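Local coordinates for aminotransferase (Psychrobacter arcticus 273-4, PDB 3IF2), which binds pyridoxal 5'-phosphate and probably catalyses amino-group transfer, perhaps between valine and pyruvate as a valine-pyruvate transaminase, at residues Phe372-Ile377 with Asp407-His412; Leu380-Arg385 with Arg438-Asn443; Asn124-Ala129 with Ala291-Ala296; Gly208-Ser213 with Glu233-Tyr238; Pro280-Gly285 with Ala313-Pro318. One frame throughout, in Å; residues are numbered along the deposited sequence.

Contact 1: Phe372-Ile377 with Asp407-His412; sequences FKDLPI and DYQHAH
Gln409 reaches out from one surface loop toward Asp374 at the corner of another. From CB the chain runs outward with CG anti to the backbone N (chi1 178°), and beyond CG it stays extended, which carries CD across to the turn. CB and CG make no close approach to residues 372-377. At the tip OE1 turns away from Asp374, and the amide nitrogen does the work: NE2 lies 3.7 Å from OD1 of Asp374, with the amide and carboxylate planes 52° apart. One water joins the two groups, donating to Asp374 OD1 at 2.9 Å and accepting a weak bond from Gln409 NE2 at 3.3 Å. The stronger partner of NE2 is the carboxylate of Glu413, just beyond the segment.

Asp374 occupies the third position of a type II turn from Phe372 to Leu375. Although its CB points away from the other loop, the carboxylate comes back toward it. The backbone of Gln409 is tied into its own loop by a bond from His412 N to Gln409 O of 2.9 Å. Further along, the loops approach through Ile377 O and His412 O, two carbonyl oxygens 4.3 Å apart. The polar link between Asp374 and Gln409 thus runs through a single water, weakly held on the glutamine side, and is probably soft.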
# COMPACT_ATOMS: atom_id res chain seq x y z
N PHE A 372 -19.41 -15.57 27.54
CA PHE A 372 -20.28 -16.65 28.00
C PHE A 372 -19.52 -17.42 29.08
O PHE A 372 -18.72 -18.29 28.74
CB PHE A 372 -20.66 -17.57 26.83
CG PHE A 372 -21.26 -16.86 25.66
CD1 PHE A 372 -22.54 -16.32 25.74
CD2 PHE A 372 -20.57 -16.74 24.46
CE1 PHE A 372 -23.11 -15.66 24.65
CE2 PHE A 372 -21.13 -16.09 23.37
CZ PHE A 372 -22.40 -15.54 23.46
N LYS A 373 -19.74 -17.09 30.36
CA LYS A 373 -19.06 -17.81 31.47
C LYS A 373 -19.42 -19.31 31.46
O LYS A 373 -20.60 -19.65 31.38
CB LYS A 373 -19.41 -17.23 32.86
CG LYS A 373 -18.79 -15.86 33.29
CD LYS A 373 -19.31 -15.53 34.74
CE LYS A 373 -18.89 -14.16 35.33
NZ LYS A 373 -17.53 -14.06 35.94
N ASP A 374 -18.41 -20.18 31.50
CA ASP A 374 -18.57 -21.67 31.54
C ASP A 374 -19.37 -22.27 30.38
O ASP A 374 -20.20 -23.16 30.59
CB ASP A 374 -19.19 -22.12 32.88
CG ASP A 374 -18.49 -21.54 34.09
OD1 ASP A 374 -17.26 -21.27 34.02
OD2 ASP A 374 -19.17 -21.36 35.12
N LEU A 375 -19.11 -21.80 29.17
CA LEU A 375 -19.81 -22.28 27.98
C LEU A 375 -19.36 -23.74 27.74
O LEU A 375 -18.15 -24.00 27.77
CB LEU A 375 -19.53 -21.39 26.76
CG LEU A 375 -20.29 -21.63 25.44
CD1 LEU A 375 -21.80 -21.59 25.63
CD2 LEU A 375 -19.85 -20.62 24.36
N PRO A 376 -20.32 -24.69 27.56
CA PRO A 376 -19.91 -26.11 27.37
C PRO A 376 -19.07 -26.41 26.12
O PRO A 376 -18.41 -27.45 26.08
CB PRO A 376 -21.24 -26.88 27.33
CG PRO A 376 -22.27 -25.92 27.78
CD PRO A 376 -21.78 -24.55 27.48
N ILE A 377 -19.12 -25.53 25.11
CA ILE A 377 -18.30 -25.65 23.91
C ILE A 377 -17.36 -24.44 23.87
O ILE A 377 -17.52 -23.50 24.66
CB ILE A 377 -19.18 -25.78 22.61
CG1 ILE A 377 -20.02 -24.51 22.31
CG2 ILE A 377 -20.09 -27.02 22.73
CD1 ILE A 377 -20.84 -24.60 21.03
N ASP A 407 -4.56 -23.59 26.13
CA ASP A 407 -5.14 -23.88 27.47
C ASP A 407 -5.46 -22.57 28.23
O ASP A 407 -5.11 -22.39 29.39
CB ASP A 407 -4.21 -24.81 28.28
CG ASP A 407 -4.85 -25.33 29.58
OD1 ASP A 407 -6.07 -25.53 29.63
OD2 ASP A 407 -4.11 -25.54 30.55
N TYR A 408 -6.14 -21.65 27.54
CA TYR A 408 -6.55 -20.35 28.08
C TYR A 408 -8.07 -20.32 28.00
O TYR A 408 -8.62 -20.01 26.94
CB TYR A 408 -5.87 -19.20 27.30
CG TYR A 408 -6.11 -17.77 27.80
CD1 TYR A 408 -6.62 -17.49 29.08
CD2 TYR A 408 -5.70 -16.68 27.02
CE1 TYR A 408 -6.79 -16.19 29.55
CE2 TYR A 408 -5.88 -15.35 27.49
CZ TYR A 408 -6.43 -15.12 28.76
OH TYR A 408 -6.60 -13.86 29.26
N GLN A 409 -8.74 -20.67 29.11
CA GLN A 409 -10.21 -20.75 29.19
C GLN A 409 -10.89 -19.49 28.67
O GLN A 409 -11.73 -19.57 27.77
CB GLN A 409 -10.67 -21.04 30.64
CG GLN A 409 -12.19 -21.10 30.87
CD GLN A 409 -12.59 -21.38 32.33
OE1 GLN A 409 -11.85 -22.00 33.08
NE2 GLN A 409 -13.80 -20.95 32.71
N HIS A 410 -10.50 -18.34 29.21
CA HIS A 410 -11.10 -17.07 28.83
C HIS A 410 -11.03 -16.78 27.32
O HIS A 410 -12.00 -16.26 26.76
CB HIS A 410 -10.48 -15.92 29.64
CG HIS A 410 -11.23 -14.63 29.50
ND1 HIS A 410 -12.44 -14.40 30.11
CD2 HIS A 410 -10.93 -13.49 28.82
CE1 HIS A 410 -12.85 -13.18 29.82
NE2 HIS A 410 -11.95 -12.61 29.05
N ALA A 411 -9.92 -17.15 26.67
CA ALA A 411 -9.76 -16.99 25.22
C ALA A 411 -10.69 -17.89 24.37
O ALA A 411 -10.79 -17.68 23.17
CB ALA A 411 -8.28 -17.20 24.80
N HIS A 412 -11.34 -18.88 24.99
CA HIS A 412 -12.31 -19.74 24.31
C HIS A 412 -13.77 -19.48 24.73
O HIS A 412 -14.67 -20.25 24.35
CB HIS A 412 -11.96 -21.22 24.57
CG HIS A 412 -10.64 -21.62 23.99
ND1 HIS A 412 -10.41 -21.64 22.63
CD2 HIS A 412 -9.49 -22.02 24.58
CE1 HIS A 412 -9.16 -22.03 22.41
NE2 HIS A 412 -8.59 -22.26 23.57
O HOH W 1 -16.24 -18.80 32.90

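Contact 2: Leu380-Arg385 with Arg438-Asn443; sequences LDLYER and RELYDN
Between residues 380-385 and 438-443 the nearest CA atoms, those of Leu382 and Leu440, are 9.7 Å apart, and side chains alone span the interval. Leu440 aims its CB at the opposite helix and ends in two methyls with different partners. CD2 meets Leu382 CD1 at 4.3 Å, while CD1 sits 4.2 Å from Arg385 NH1, approaching the guanidinium obliquely.

That guanidinium is held from within its own helix. Arg385 NE gives a salt bridge one turn back to Asp381 OD1, long at 3.3 Å but straight (179°), lying in the guanidinium plane and meeting the carboxylate from above its plane. Glu439 OE1, 5.6 Å from Arg385 NH1, adds a more distant opposite charge.

Leu382 is buried further by Val436, Val437 and Phe372, the last at the end of strand 367-372. Two helices packed together over a mixed sheet in this way are consistent with the small domain of a fold-type I pyridoxal-phosphate enzyme.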
# COMPACT_ATOMS: atom_id res chain seq x y z
N LEU A 380 -14.85 -20.97 19.31
CA LEU A 380 -14.51 -21.41 17.94
C LEU A 380 -15.54 -22.43 17.43
O LEU A 380 -15.83 -22.46 16.23
CB LEU A 380 -13.11 -22.03 17.85
CG LEU A 380 -12.65 -22.53 16.45
CD1 LEU A 380 -12.77 -21.41 15.37
CD2 LEU A 380 -11.24 -23.14 16.47
N ASP A 381 -16.06 -23.25 18.34
CA ASP A 381 -17.09 -24.26 18.06
C ASP A 381 -18.45 -23.57 17.90
O ASP A 381 -19.22 -23.92 17.00
CB ASP A 381 -17.12 -25.30 19.18
CG ASP A 381 -17.49 -26.69 18.69
OD1 ASP A 381 -18.48 -26.83 17.92
OD2 ASP A 381 -16.78 -27.64 19.11
N LEU A 382 -18.74 -22.60 18.77
CA LEU A 382 -19.95 -21.76 18.66
C LEU A 382 -19.99 -21.08 17.28
O LEU A 382 -21.00 -21.10 16.62
CB LEU A 382 -20.03 -20.71 19.77
CG LEU A 382 -21.23 -19.75 19.82
CD1 LEU A 382 -22.50 -20.56 19.83
CD2 LEU A 382 -21.15 -18.81 21.04
N TYR A 383 -18.87 -20.49 16.88
CA TYR A 383 -18.73 -19.86 15.55
C TYR A 383 -19.14 -20.79 14.39
O TYR A 383 -19.85 -20.36 13.49
CB TYR A 383 -17.30 -19.32 15.35
CG TYR A 383 -16.90 -19.10 13.91
CD1 TYR A 383 -17.23 -17.91 13.24
CD2 TYR A 383 -16.17 -20.07 13.21
CE1 TYR A 383 -16.86 -17.71 11.90
CE2 TYR A 383 -15.79 -19.88 11.86
CZ TYR A 383 -16.15 -18.70 11.22
OH TYR A 383 -15.78 -18.53 9.92
N GLU A 384 -18.69 -22.05 14.45
CA GLU A 384 -19.01 -23.05 13.41
C GLU A 384 -20.50 -23.37 13.38
O GLU A 384 -21.08 -23.49 12.30
CB GLU A 384 -18.21 -24.36 13.61
CG GLU A 384 -16.68 -24.24 13.46
CD GLU A 384 -16.18 -23.93 12.05
OE1 GLU A 384 -16.88 -24.27 11.06
OE2 GLU A 384 -15.06 -23.36 11.92
N ARG A 385 -21.11 -23.50 14.56
CA ARG A 385 -22.55 -23.81 14.67
C ARG A 385 -23.42 -22.67 14.16
O ARG A 385 -24.40 -22.92 13.45
CB ARG A 385 -22.93 -24.15 16.10
CG ARG A 385 -22.39 -25.50 16.54
CD ARG A 385 -22.42 -25.62 18.04
NE ARG A 385 -21.69 -26.80 18.49
CZ ARG A 385 -22.19 -27.87 19.12
NH1 ARG A 385 -23.48 -27.96 19.48
NH2 ARG A 385 -21.35 -28.85 19.44
N ARG A 438 -28.65 -20.59 24.65
CA ARG A 438 -29.56 -21.05 25.70
C ARG A 438 -29.67 -22.58 25.67
O ARG A 438 -29.58 -23.21 26.72
CB ARG A 438 -30.96 -20.44 25.57
CG ARG A 438 -31.08 -18.98 26.02
CD ARG A 438 -32.57 -18.60 26.26
NE ARG A 438 -33.43 -18.96 25.13
CZ ARG A 438 -33.61 -18.25 24.01
NH1 ARG A 438 -33.00 -17.07 23.81
NH2 ARG A 438 -34.42 -18.73 23.07
N GLU A 439 -29.82 -23.14 24.47
CA GLU A 439 -29.92 -24.60 24.25
C GLU A 439 -28.68 -25.33 24.80
O GLU A 439 -28.81 -26.41 25.39
CB GLU A 439 -30.17 -24.88 22.75
CG GLU A 439 -30.59 -26.29 22.35
CD GLU A 439 -29.47 -27.32 22.34
OE1 GLU A 439 -28.27 -26.96 22.18
OE2 GLU A 439 -29.78 -28.52 22.47
N LEU A 440 -27.49 -24.73 24.61
CA LEU A 440 -26.21 -25.26 25.13
C LEU A 440 -26.18 -25.25 26.66
O LEU A 440 -25.83 -26.27 27.28
CB LEU A 440 -24.99 -24.50 24.58
CG LEU A 440 -24.41 -24.83 23.18
CD1 LEU A 440 -25.45 -25.35 22.16
CD2 LEU A 440 -23.64 -23.59 22.63
N TYR A 441 -26.51 -24.11 27.27
CA TYR A 441 -26.55 -24.01 28.75
C TYR A 441 -27.61 -24.91 29.41
O TYR A 441 -27.39 -25.42 30.50
CB TYR A 441 -26.76 -22.57 29.23
CG TYR A 441 -25.51 -21.70 29.25
CD1 TYR A 441 -24.55 -21.86 30.26
CD2 TYR A 441 -25.32 -20.67 28.32
CE1 TYR A 441 -23.41 -21.05 30.31
CE2 TYR A 441 -24.18 -19.84 28.37
CZ TYR A 441 -23.24 -20.04 29.37
OH TYR A 441 -22.15 -19.25 29.43
N ASP A 442 -28.73 -25.11 28.73
CA ASP A 442 -29.84 -25.94 29.25
C ASP A 442 -29.56 -27.44 29.33
O ASP A 442 -30.34 -28.13 29.97
CB ASP A 442 -31.14 -25.67 28.46
CG ASP A 442 -31.74 -24.27 28.71
OD1 ASP A 442 -31.40 -23.61 29.73
OD2 ASP A 442 -32.59 -23.83 27.88
N ASN A 443 -28.49 -27.95 28.71
CA ASN A 443 -28.10 -29.38 28.74
C ASN A 443 -26.66 -29.55 29.29
O ASN A 443 -25.70 -29.27 28.57
CB ASN A 443 -28.21 -30.00 27.32
CG ASN A 443 -29.44 -29.50 26.55
OD1 ASN A 443 -30.54 -29.35 27.10
ND2 ASN A 443 -29.26 -29.25 25.26

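Contact 3: Asn124-Ala129 with Ala291-Ala296; sequences NLFGGA and AKVIEA
Leu125 and Ala296 make the first of two apolar contacts, both of them buried. The leucine straddles a single methyl: its CD1 lies 3.9 Å and its CD2 4.0 Å from Ala296 CB. CG is anti to the backbone N (chi1 -174°), which sends the forked end straight at helix 291-305.

The aromatic contact lies alongside. Phe126 presents its ring edge to Val293, with CZ 4.1 Å from CG2 and the methyl close to the ring plane; the two side chains cross at about a right angle. One face of the same ring takes Leu125 CG, 4.0 Å above the plane and offset toward the rim. Here the chain leaves helix 115-125 and turns into strand 128-131 of the large mixed sheet, consistent with the large domain of a fold-type I pyridoxal-phosphate enzyme. Ile269 of that sheet touches both Phe126 and Val293.

The second subunit adds polar and aromatic contacts: its Ser5 hydrogen-bonds the backbone O of Asn124, and its Phe4 both meets the ring of Phe126 and forms a cation-pi contact with Lys292.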
# COMPACT_ATOMS: atom_id res chain seq x y z
N ASN A 124 7.57 -3.88 12.20
CA ASN A 124 8.84 -4.33 11.62
C ASN A 124 9.97 -3.32 11.84
O ASN A 124 11.14 -3.69 11.79
CB ASN A 124 8.67 -4.67 10.13
CG ASN A 124 7.98 -6.00 9.94
OD1 ASN A 124 8.56 -7.05 10.28
ND2 ASN A 124 6.77 -5.97 9.41
N LEU A 125 9.63 -2.06 12.09
CA LEU A 125 10.62 -1.01 12.39
C LEU A 125 11.17 -1.17 13.81
O LEU A 125 12.34 -0.93 14.04
CB LEU A 125 10.01 0.39 12.22
CG LEU A 125 10.88 1.64 12.36
CD1 LEU A 125 11.92 1.70 11.23
CD2 LEU A 125 10.01 2.91 12.38
N PHE A 126 10.31 -1.58 14.75
CA PHE A 126 10.65 -1.72 16.15
C PHE A 126 10.58 -3.14 16.71
O PHE A 126 10.69 -3.32 17.90
CB PHE A 126 9.74 -0.81 16.96
CG PHE A 126 9.94 0.64 16.69
CD1 PHE A 126 11.14 1.26 17.06
CD2 PHE A 126 8.93 1.41 16.08
CE1 PHE A 126 11.36 2.62 16.82
CE2 PHE A 126 9.13 2.78 15.82
CZ PHE A 126 10.35 3.39 16.19
N GLY A 127 10.39 -4.14 15.85
CA GLY A 127 10.27 -5.53 16.29
C GLY A 127 10.98 -6.45 15.32
O GLY A 127 11.13 -6.13 14.13
N GLY A 128 11.37 -7.63 15.83
CA GLY A 128 12.13 -8.62 15.08
C GLY A 128 13.60 -8.52 15.45
O GLY A 128 13.93 -8.06 16.54
N ALA A 129 14.47 -8.94 14.54
CA ALA A 129 15.91 -9.00 14.82
C ALA A 129 16.57 -7.61 14.92
O ALA A 129 16.38 -6.77 14.03
CB ALA A 129 16.62 -9.83 13.76
N ALA A 291 10.28 13.29 14.06
CA ALA A 291 10.87 13.37 12.70
C ALA A 291 11.58 12.08 12.28
O ALA A 291 11.40 11.59 11.16
CB ALA A 291 11.84 14.56 12.60
N LYS A 292 12.35 11.51 13.22
CA LYS A 292 13.11 10.27 13.02
C LYS A 292 12.20 9.13 12.53
O LYS A 292 12.54 8.40 11.59
CB LYS A 292 13.86 9.90 14.32
CG LYS A 292 14.77 8.68 14.24
CD LYS A 292 15.77 8.65 15.39
CE LYS A 292 16.54 7.34 15.40
NZ LYS A 292 17.23 7.13 14.12
N VAL A 293 11.03 8.98 13.17
CA VAL A 293 10.04 7.95 12.79
C VAL A 293 9.40 8.25 11.42
O VAL A 293 9.24 7.34 10.60
CB VAL A 293 8.94 7.79 13.86
CG1 VAL A 293 7.85 6.83 13.40
CG2 VAL A 293 9.54 7.32 15.18
N ILE A 294 9.06 9.52 11.16
CA ILE A 294 8.43 9.95 9.91
C ILE A 294 9.37 9.76 8.72
O ILE A 294 8.92 9.30 7.65
CB ILE A 294 7.88 11.42 10.00
CG1 ILE A 294 6.89 11.58 11.18
CG2 ILE A 294 7.19 11.86 8.73
CD1 ILE A 294 5.67 10.60 11.19
N GLU A 295 10.65 10.07 8.90
CA GLU A 295 11.66 9.82 7.84
C GLU A 295 11.73 8.34 7.48
O GLU A 295 11.82 8.00 6.31
CB GLU A 295 13.05 10.35 8.21
CG GLU A 295 13.16 11.86 8.14
CD GLU A 295 14.35 12.43 8.90
OE1 GLU A 295 15.36 11.72 9.12
OE2 GLU A 295 14.26 13.60 9.31
N ALA A 296 11.67 7.48 8.49
CA ALA A 296 11.65 6.01 8.30
C ALA A 296 10.44 5.58 7.48
O ALA A 296 10.60 4.84 6.49
CB ALA A 296 11.66 5.28 9.64

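Contact 4: Gly208-Ser213 with Glu233-Tyr238; sequences GAICCS and EIAKRY
No flat group enters the contact of Ile210 with Ile234 and Ala235, which is apolar packing between aliphatic side chains. The ring of Tyr238, at the end of the helix, packs instead on Leu202 and Lys203 of helix 200-203, and the guanidinium of Arg237 pairs with Glu197 in a salt bridge. The motif is a beta-alpha-beta crossover: strand 207-213 leads through helix 225-237 to the parallel strand 242-245, and the contact fastens the helix to the first strand.

Ile210 is the side chain that links them. Its neighbour Ala209 points away from the helix, in keeping with strand alternation, and packs on Ile243. The backbone of Ile210 is hydrogen-bonded to Pro241 and Ile243, which fixes the strand beside its parallel partner.

On the helix, Ile234 and Ala235 both direct their CB toward the strand, and Ile234 packs as well on Phe193 and Leu196. Ser213, at the other end of the strand, touches the cofactor, while the packing at Ile210 lies away from it.

Ile210 CG1 is anti to the carbonyl carbon (chi1 -59°) and the chain continues extended, so that CD1 leads. This methyl lies 4.3 Å from Ile234 CG2. Closer still, Ile210 CD1 rests 4.0 Å from Ala235 CB.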
# COMPACT_ATOMS: atom_id res chain seq x y z
N GLY A 208 11.06 -3.70 21.90
CA GLY A 208 11.35 -2.56 21.00
C GLY A 208 10.37 -1.38 21.04
O GLY A 208 10.76 -0.25 20.77
N ALA A 209 9.10 -1.65 21.35
CA ALA A 209 8.06 -0.63 21.46
C ALA A 209 6.87 -1.17 22.25
O ALA A 209 6.78 -2.38 22.45
CB ALA A 209 7.59 -0.22 20.08
N ILE A 210 6.01 -0.26 22.71
CA ILE A 210 4.75 -0.63 23.38
C ILE A 210 3.64 -0.20 22.43
O ILE A 210 3.75 0.87 21.83
CB ILE A 210 4.55 0.04 24.75
CG1 ILE A 210 5.69 -0.32 25.70
CG2 ILE A 210 3.23 -0.41 25.37
CD1 ILE A 210 5.55 0.29 27.11
N CYS A 211 2.60 -1.01 22.29
CA CYS A 211 1.47 -0.69 21.42
C CYS A 211 0.09 -1.11 21.92
O CYS A 211 -0.05 -2.17 22.54
CB CYS A 211 1.68 -1.30 20.04
SG CYS A 211 0.42 -0.76 18.84
N CYS A 212 -0.92 -0.28 21.64
CA CYS A 212 -2.32 -0.60 21.94
C CYS A 212 -3.32 0.26 21.17
O CYS A 212 -2.97 1.34 20.72
CB CYS A 212 -2.61 -0.44 23.42
SG CYS A 212 -2.42 1.24 23.92
N SER A 213 -4.55 -0.25 21.05
CA SER A 213 -5.66 0.43 20.40
C SER A 213 -6.54 1.07 21.46
O SER A 213 -6.78 0.46 22.51
CB SER A 213 -6.45 -0.54 19.51
OG SER A 213 -6.79 -1.73 20.17
N GLU A 233 5.25 6.59 31.04
CA GLU A 233 6.44 6.59 31.94
C GLU A 233 7.28 5.35 31.69
O GLU A 233 8.49 5.46 31.48
CB GLU A 233 6.07 6.57 33.44
CG GLU A 233 5.40 7.80 34.03
CD GLU A 233 5.15 7.63 35.55
OE1 GLU A 233 4.55 6.59 35.97
OE2 GLU A 233 5.54 8.54 36.32
N ILE A 234 6.63 4.18 31.73
CA ILE A 234 7.30 2.89 31.49
C ILE A 234 8.04 2.95 30.16
O ILE A 234 9.22 2.63 30.11
CB ILE A 234 6.32 1.68 31.52
CG1 ILE A 234 5.71 1.50 32.91
CG2 ILE A 234 7.04 0.38 31.18
CD1 ILE A 234 4.65 0.45 32.96
N ALA A 235 7.35 3.41 29.11
CA ALA A 235 7.99 3.55 27.78
C ALA A 235 9.21 4.47 27.81
O ALA A 235 10.26 4.09 27.29
CB ALA A 235 6.99 4.04 26.73
N LYS A 236 9.09 5.63 28.45
CA LYS A 236 10.21 6.59 28.53
C LYS A 236 11.42 6.00 29.27
O LYS A 236 12.55 6.21 28.85
CB LYS A 236 9.79 7.92 29.18
CG LYS A 236 10.81 9.06 28.99
CD LYS A 236 10.62 10.21 29.99
CE LYS A 236 11.73 11.27 29.83
NZ LYS A 236 11.63 12.38 30.82
N ARG A 237 11.15 5.27 30.36
CA ARG A 237 12.19 4.64 31.19
C ARG A 237 13.06 3.69 30.39
O ARG A 237 14.29 3.77 30.49
CB ARG A 237 11.56 3.87 32.36
CG ARG A 237 12.53 3.35 33.45
CD ARG A 237 11.75 2.52 34.47
NE ARG A 237 10.59 3.28 34.96
CZ ARG A 237 9.43 2.78 35.44
NH1 ARG A 237 9.21 1.46 35.54
NH2 ARG A 237 8.47 3.63 35.81
N TYR A 238 12.42 2.85 29.57
CA TYR A 238 13.12 1.86 28.74
C TYR A 238 13.58 2.31 27.34
O TYR A 238 14.00 1.47 26.54
CB TYR A 238 12.30 0.55 28.69
CG TYR A 238 12.24 -0.16 30.04
CD1 TYR A 238 13.33 -0.93 30.50
CD2 TYR A 238 11.12 -0.05 30.87
CE1 TYR A 238 13.30 -1.59 31.75
CE2 TYR A 238 11.08 -0.71 32.13
CZ TYR A 238 12.17 -1.47 32.56
OH TYR A 238 12.12 -2.10 33.78

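Contact 5: Pro280-Gly285 with Ala313-Pro318; sequences PGMRTG and AAIATP. With PLP (pyridoxal-5'-phosphate), chain C.
At the phosphate pocket of pyridoxal-5'-phosphate, the loop with Met282 and Thr284 rests on helix 311-321, while Arg283 between them turns the other way to grip the cofactor. Arg283 NH1 donates to O1P of PLP at 3.2 Å (158°). NH2 approaches O3P of PLP at 2.4 Å, too short to be taken literally. The chain doubles back at chi2 and chi3, bringing NE to the carbonyl of its own turn: Arg283 NE donates to Pro280 O at 2.9 Å, almost straight (175°) and close to the guanidinium plane. One carbonyl oxygen thus takes both the backbone N and the side-chain NE of Arg283, which fixes the guanidinium relative to the turn.

Toward the helix, the selenomethionine Met282 sets CE 4.1 Å from Ile315 CD1, the two side chains crossing at about a right angle. Thr284 reaches the helix through a water, 2.8 Å from its OG1; the same water accepts from Ala313 N at 3.2 Å.

Ser273 and Ser275 also bind the cofactor, as does Tyr79 of the second subunit, whose Asn305 O takes a bond from Arg283 NH1. Phe88 of helix 86-100 covers Thr284 and Ala313, Ile315 packs on Phe52 and Leu59 of helix 46-60, and Gly285 leads into strand 285-288.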
# COMPACT_ATOMS: atom_id res chain seq x y z
N PRO A 280 -13.09 3.82 4.23
CA PRO A 280 -12.14 2.72 4.26
C PRO A 280 -11.65 2.31 2.88
O PRO A 280 -10.52 1.83 2.78
CB PRO A 280 -12.94 1.59 4.90
CG PRO A 280 -14.31 1.84 4.44
CD PRO A 280 -14.45 3.32 4.52
N GLY A 281 -12.46 2.52 1.85
CA GLY A 281 -12.11 2.18 0.49
C GLY A 281 -10.96 2.98 -0.08
O GLY A 281 -10.31 2.53 -1.02
N MSE A 282 -10.73 4.16 0.50
CA MSE A 282 -9.64 5.06 0.11
C MSE A 282 -8.27 4.70 0.69
O MSE A 282 -7.27 5.19 0.16
CB MSE A 282 -9.97 6.48 0.55
CG MSE A 282 -11.27 7.06 0.02
SE MSE A 282 -11.35 7.12 -1.91
CE MSE A 282 -12.31 8.81 -1.90
N ARG A 283 -8.21 3.92 1.78
CA ARG A 283 -6.95 3.47 2.38
C ARG A 283 -6.03 4.60 2.79
O ARG A 283 -4.95 4.74 2.22
CB ARG A 283 -6.21 2.47 1.45
CG ARG A 283 -7.03 1.35 0.79
CD ARG A 283 -7.38 0.15 1.67
NE ARG A 283 -7.95 0.59 2.89
CZ ARG A 283 -7.47 0.46 4.13
NH1 ARG A 283 -6.42 -0.31 4.48
NH2 ARG A 283 -8.17 1.08 5.06
N THR A 284 -6.44 5.40 3.78
CA THR A 284 -5.60 6.51 4.29
C THR A 284 -5.34 6.37 5.78
O THR A 284 -6.28 6.46 6.59
CB THR A 284 -6.25 7.88 4.06
OG1 THR A 284 -6.69 7.96 2.71
CG2 THR A 284 -5.26 9.02 4.38
N GLY A 285 -4.07 6.13 6.13
CA GLY A 285 -3.59 6.09 7.51
C GLY A 285 -2.79 7.36 7.76
O GLY A 285 -2.17 7.87 6.83
N ALA A 313 -7.06 11.72 1.17
CA ALA A 313 -6.50 13.03 1.51
C ALA A 313 -7.25 14.17 0.81
O ALA A 313 -7.57 15.17 1.42
CB ALA A 313 -5.00 13.09 1.12
N ALA A 314 -7.55 13.98 -0.47
CA ALA A 314 -8.24 14.99 -1.27
C ALA A 314 -9.61 15.32 -0.69
O ALA A 314 -9.95 16.50 -0.56
CB ALA A 314 -8.32 14.58 -2.73
N ILE A 315 -10.39 14.30 -0.32
CA ILE A 315 -11.70 14.52 0.29
C ILE A 315 -11.57 15.19 1.66
O ILE A 315 -12.26 16.17 1.94
CB ILE A 315 -12.58 13.21 0.47
CG1 ILE A 315 -13.46 12.93 -0.74
CG2 ILE A 315 -13.62 13.38 1.59
CD1 ILE A 315 -12.76 12.86 -1.96
N ALA A 316 -10.68 14.64 2.49
CA ALA A 316 -10.56 15.04 3.90
C ALA A 316 -9.92 16.39 4.15
O ALA A 316 -10.24 17.02 5.17
CB ALA A 316 -9.85 13.96 4.69
N THR A 317 -9.06 16.84 3.23
CA THR A 317 -8.33 18.12 3.38
C THR A 317 -9.23 19.33 3.74
O THR A 317 -8.98 19.94 4.76
CB THR A 317 -7.40 18.40 2.15
OG1 THR A 317 -6.37 17.41 2.12
CG2 THR A 317 -6.75 19.79 2.20
N PRO A 318 -10.28 19.63 2.93
CA PRO A 318 -11.14 20.75 3.27
C PRO A 318 -11.96 20.55 4.55
O PRO A 318 -12.21 21.53 5.24
CB PRO A 318 -12.06 20.90 2.03
CG PRO A 318 -12.01 19.59 1.36
CD PRO A 318 -10.60 19.12 1.58
N1 PLP C . -6.96 -0.26 14.14
C2 PLP C . -8.07 -0.93 14.63
C2A PLP C . -8.25 -0.96 16.12
C3 PLP C . -8.98 -1.54 13.74
O3 PLP C . -10.08 -2.21 14.18
C4 PLP C . -8.74 -1.48 12.34
C4A PLP C . -9.59 -2.38 11.45
O4A PLP C . -10.13 -1.95 10.43
C5 PLP C . -7.58 -0.79 11.86
C6 PLP C . -6.71 -0.19 12.80
C5A PLP C . -7.20 -0.70 10.37
O4P PLP C . -7.80 0.39 9.69
P PLP C . -7.28 0.83 8.24
O1P PLP C . -6.13 0.11 7.59
O2P PLP C . -6.89 2.25 8.49
O3P PLP C . -8.47 0.70 7.36
O HOH W 2 -5.34 9.14 0.55

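How the contacts relate
Contacts 3, 4 and 5 are buried, contact 1 lies at the surface and contact 2 is partly buried. Contacts 1 and 2 adjoin, with Ile377 packing on Leu440 and Arg385, and Tyr441 OH probably hydrogen-bonded to Lys373 O; one is bridged by water, the other by leucines edged with charge. Contacts 3 and 4 reach the same sheet and meet where Phe126 packs on Ala209, and both are aliphatic or aromatic throughout. Contact 5, about 40 Å from contact 1 between centres, mixes apolar packing with phosphate binding. Contacts 3 and 5 both touch the second subunit, contact 5 through its loop 280-283; their helices 291-305 and 311-321 follow each other in the chain.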